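Local structure of uncharacterized protein (Escherichia coli O157:H7, 4ZV9) at residues Leu225-Gln228 with Arg229-Trp233. The protein is of unknown function but belongs to the dienelactone hydrolase family and is probably an alpha/beta-hydrolase enzyme. Numbering follows the deposited sequence.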
ATOM      1  N   LEU A 225     -15.286  -5.513   3.768  1.00 37.67           N
ATOM      2  CA  LEU A 225     -15.042  -5.473   5.213  1.00 38.49           C
ATOM      3  C   LEU A 225     -13.620  -5.020   5.517  1.00 35.64           C
ATOM      4  O   LEU A 225     -13.397  -4.141   6.351  1.00 36.38           O
ATOM      5  CB  LEU A 225     -15.300  -6.843   5.834  1.00 41.30           C
ATOM      6  CG  LEU A 225     -15.103  -6.971   7.349  1.00 43.36           C
ATOM      7  CD1 LEU A 225     -15.985  -6.005   8.133  1.00 44.32           C
ATOM      8  CD2 LEU A 225     -15.406  -8.409   7.766  1.00 45.50           C
ATOM      9  N   ALA A 226     -12.648  -5.595   4.820  1.00 35.52           N
ATOM     10  CA  ALA A 226     -11.250  -5.178   4.984  1.00 32.73           C
ATOM     11  C   ALA A 226     -11.066  -3.691   4.652  1.00 33.47           C
ATOM     12  O   ALA A 226     -10.313  -2.970   5.336  1.00 30.61           O
ATOM     13  CB  ALA A 226     -10.333  -6.027   4.131  1.00 31.69           C
ATOM     14  N   TRP A 227     -11.748  -3.218   3.610  1.00 32.64           N
ATOM     15  CA  TRP A 227     -11.591  -1.825   3.229  1.00 35.05           C
ATOM     16  C   TRP A 227     -12.206  -0.896   4.281  1.00 36.90           C
ATOM     17  O   TRP A 227     -11.637   0.142   4.585  1.00 34.93           O
ATOM     18  CB  TRP A 227     -12.169  -1.540   1.849  1.00 33.28           C
ATOM     19  CG  TRP A 227     -11.735  -0.211   1.321  1.00 33.23           C
ATOM     20  CD1 TRP A 227     -12.518   0.872   1.096  1.00 34.32           C
ATOM     21  CD2 TRP A 227     -10.393   0.182   0.973  1.00 30.52           C
ATOM     22  NE1 TRP A 227     -11.762   1.911   0.593  1.00 32.64           N
ATOM     23  CE2 TRP A 227     -10.455   1.509   0.513  1.00 30.31           C
ATOM     24  CE3 TRP A 227      -9.158  -0.469   0.994  1.00 29.47           C
ATOM     25  CZ2 TRP A 227      -9.320   2.212   0.086  1.00 29.48           C
ATOM     26  CZ3 TRP A 227      -8.038   0.209   0.557  1.00 29.92           C
ATOM     27  CH2 TRP A 227      -8.125   1.543   0.098  1.00 30.32           C
ATOM     28  N   GLN A 228     -13.366  -1.267   4.811  1.00 39.71           N
ATOM     29  CA  GLN A 228     -14.011  -0.453   5.843  1.00 41.11           C
ATOM     30  C   GLN A 228     -13.096  -0.331   7.033  1.00 38.49           C
ATOM     31  O   GLN A 228     -12.928   0.756   7.572  1.00 35.37           O
ATOM     32  CB  GLN A 228     -15.314  -1.093   6.301  1.00 48.52           C
ATOM     33  CG  GLN A 228     -16.102  -0.316   7.359  1.00 55.02           C
ATOM     34  CD  GLN A 228     -17.334  -1.068   7.853  1.00 68.99           C
ATOM     35  OE1 GLN A 228     -17.379  -2.305   7.862  1.00 76.45           O
ATOM     36  NE2 GLN A 228     -18.340  -0.320   8.281  1.00 77.12           N
ATOM     37  N   ARG A 229     -12.496  -1.444   7.437  1.00 37.52           N
ATOM     38  CA  ARG A 229     -11.542  -1.426   8.541  1.00 38.57           C
ATOM     39  C   ARG A 229     -10.327  -0.544   8.231  1.00 33.40           C
ATOM     40  O   ARG A 229      -9.829   0.177   9.100  1.00 33.30           O
ATOM     41  CB  ARG A 229     -11.099  -2.843   8.886  1.00 40.82           C
ATOM     42  CG  ARG A 229     -12.161  -3.628   9.631  1.00 42.88           C
ATOM     43  CD  ARG A 229     -11.831  -5.107   9.613  1.00 46.08           C
ATOM     44  NE  ARG A 229     -12.745  -5.881  10.451  1.00 49.30           N
ATOM     45  CZ  ARG A 229     -12.882  -7.201  10.397  1.00 50.48           C
ATOM     46  NH1 ARG A 229     -12.194  -7.925   9.514  1.00 48.95           N
ATOM     47  NH2 ARG A 229     -13.729  -7.803  11.224  1.00 54.81           N
ATOM     48  N   THR A 230      -9.863  -0.605   6.998  1.00 30.14           N
ATOM     49  CA  THR A 230      -8.737   0.224   6.541  1.00 27.99           C
ATOM     50  C   THR A 230      -9.049   1.736   6.616  1.00 28.24           C
ATOM     51  O   THR A 230      -8.263   2.510   7.150  1.00 28.10           O
ATOM     52  CB  THR A 230      -8.331  -0.181   5.131  1.00 26.56           C
ATOM     53  OG1 THR A 230      -7.963  -1.562   5.129  1.00 24.96           O
ATOM     54  CG2 THR A 230      -7.158   0.664   4.624  1.00 26.52           C
ATOM     55  N   LEU A 231     -10.226   2.138   6.153  1.00 30.31           N
ATOM     56  CA  LEU A 231     -10.643   3.542   6.248  1.00 32.29           C
ATOM     57  C   LEU A 231     -10.778   4.025   7.707  1.00 33.71           C
ATOM     58  O   LEU A 231     -10.406   5.156   8.032  1.00 32.84           O
ATOM     59  CB  LEU A 231     -11.956   3.783   5.493  1.00 33.43           C
ATOM     60  CG  LEU A 231     -11.917   3.518   3.979  1.00 34.26           C
ATOM     61  CD1 LEU A 231     -13.219   3.975   3.336  1.00 33.49           C
ATOM     62  CD2 LEU A 231     -10.734   4.204   3.313  1.00 32.73           C
ATOM     63  N   LYS A 232     -11.282   3.172   8.588  1.00 35.06           N
ATOM     64  CA  LYS A 232     -11.353   3.537  10.006  1.00 37.42           C
ATOM     65  C   LYS A 232      -9.953   3.712  10.603  1.00 34.78           C
ATOM     66  O   LYS A 232      -9.740   4.565  11.469  1.00 34.01           O
ATOM     67  CB  LYS A 232     -12.128   2.490  10.810  1.00 42.38           C
ATOM     68  CG  LYS A 232     -13.608   2.499  10.463  1.00 49.01           C
ATOM     69  CD  LYS A 232     -14.468   1.598  11.340  1.00 56.28           C
ATOM     70  CE  LYS A 232     -15.836   1.440  10.697  1.00 59.55           C
ATOM     71  NZ  LYS A 232     -16.824   0.869  11.647  1.00 67.63           N
ATOM     72  N   TRP A 233      -9.014   2.885  10.167  1.00 32.85           N
ATOM     73  CA  TRP A 233      -7.642   2.949  10.649  1.00 34.24           C
ATOM     74  C   TRP A 233      -7.038   4.283  10.186  1.00 33.50           C
ATOM     75  O   TRP A 233      -6.414   5.002  10.980  1.00 32.44           O
ATOM     76  CB  TRP A 233      -6.850   1.759  10.100  1.00 33.03           C
ATOM     77  CG  TRP A 233      -5.609   1.394  10.863  1.00 33.38           C
ATOM     78  CD1 TRP A 233      -4.321   1.571  10.463  1.00 31.37           C
ATOM     79  CD2 TRP A 233      -5.549   0.711  12.129  1.00 34.44           C
ATOM     80  NE1 TRP A 233      -3.459   1.057  11.412  1.00 33.46           N
ATOM     81  CE2 TRP A 233      -4.187   0.529  12.444  1.00 33.21           C
ATOM     82  CE3 TRP A 233      -6.519   0.249  13.029  1.00 37.42           C
ATOM     83  CZ2 TRP A 233      -3.761  -0.097  13.625  1.00 36.16           C
ATOM     84  CZ3 TRP A 233      -6.099  -0.364  14.205  1.00 38.43           C
ATOM     85  CH2 TRP A 233      -4.730  -0.533  14.489  1.00 38.95           C
TER
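Thr-230 returns its side chain to the preceding turn of the helix: OG1 donates to the carbonyl oxygen of Ala-226 at 2.7 Å, while Thr-230 N reaches that same oxygen at 2.9 Å. The two donors approach from opposite faces of the carbonyl plane, OG1 standing 36° out of it, so the oxygen is gripped twice. With OG1 beside its own backbone N (chi1 -59°), the hydroxyl lies back along the helix, and it also hydrogen-bonds His-172 NE2.

One residue on, Leu-231 meets the indole of Trp-227. Leu-231 CG sits 4.1 Å from the centroid of the Trp-227 five-membered ring, 27° off the normal, a CH-pi contact. Leu-231 CD2 lies toward the rim of that face, 3.7 Å from Trp-227 NE1.

Leu-225 crosses Arg-229, placing Leu-225 CG 3.7 Å above the centre of the Arg-229 guanidinium plane. An extended chain from CG to NE carries that group back over the leucine, where NH1 hydrogen-bonds Tyr-203 OH and Tyr-201 adds a cation-pi contact. On the exposed side Gln-228 and Lys-232 run side by side, with Gln-228 CG 3.8 Å from Lys-232 CE.

Beneath these pairs, regular i to i+4 backbone bonds set the spacing, Leu-231 N to Trp-227 O being close to straight. Helix 220-237 thus lays Trp-233 against strands 148-151, 169-174 and 198-203, Ala-226 against the last two and Thr-230 against the first two, packing as the C-terminal helix of an alpha/beta-hydrolase fold.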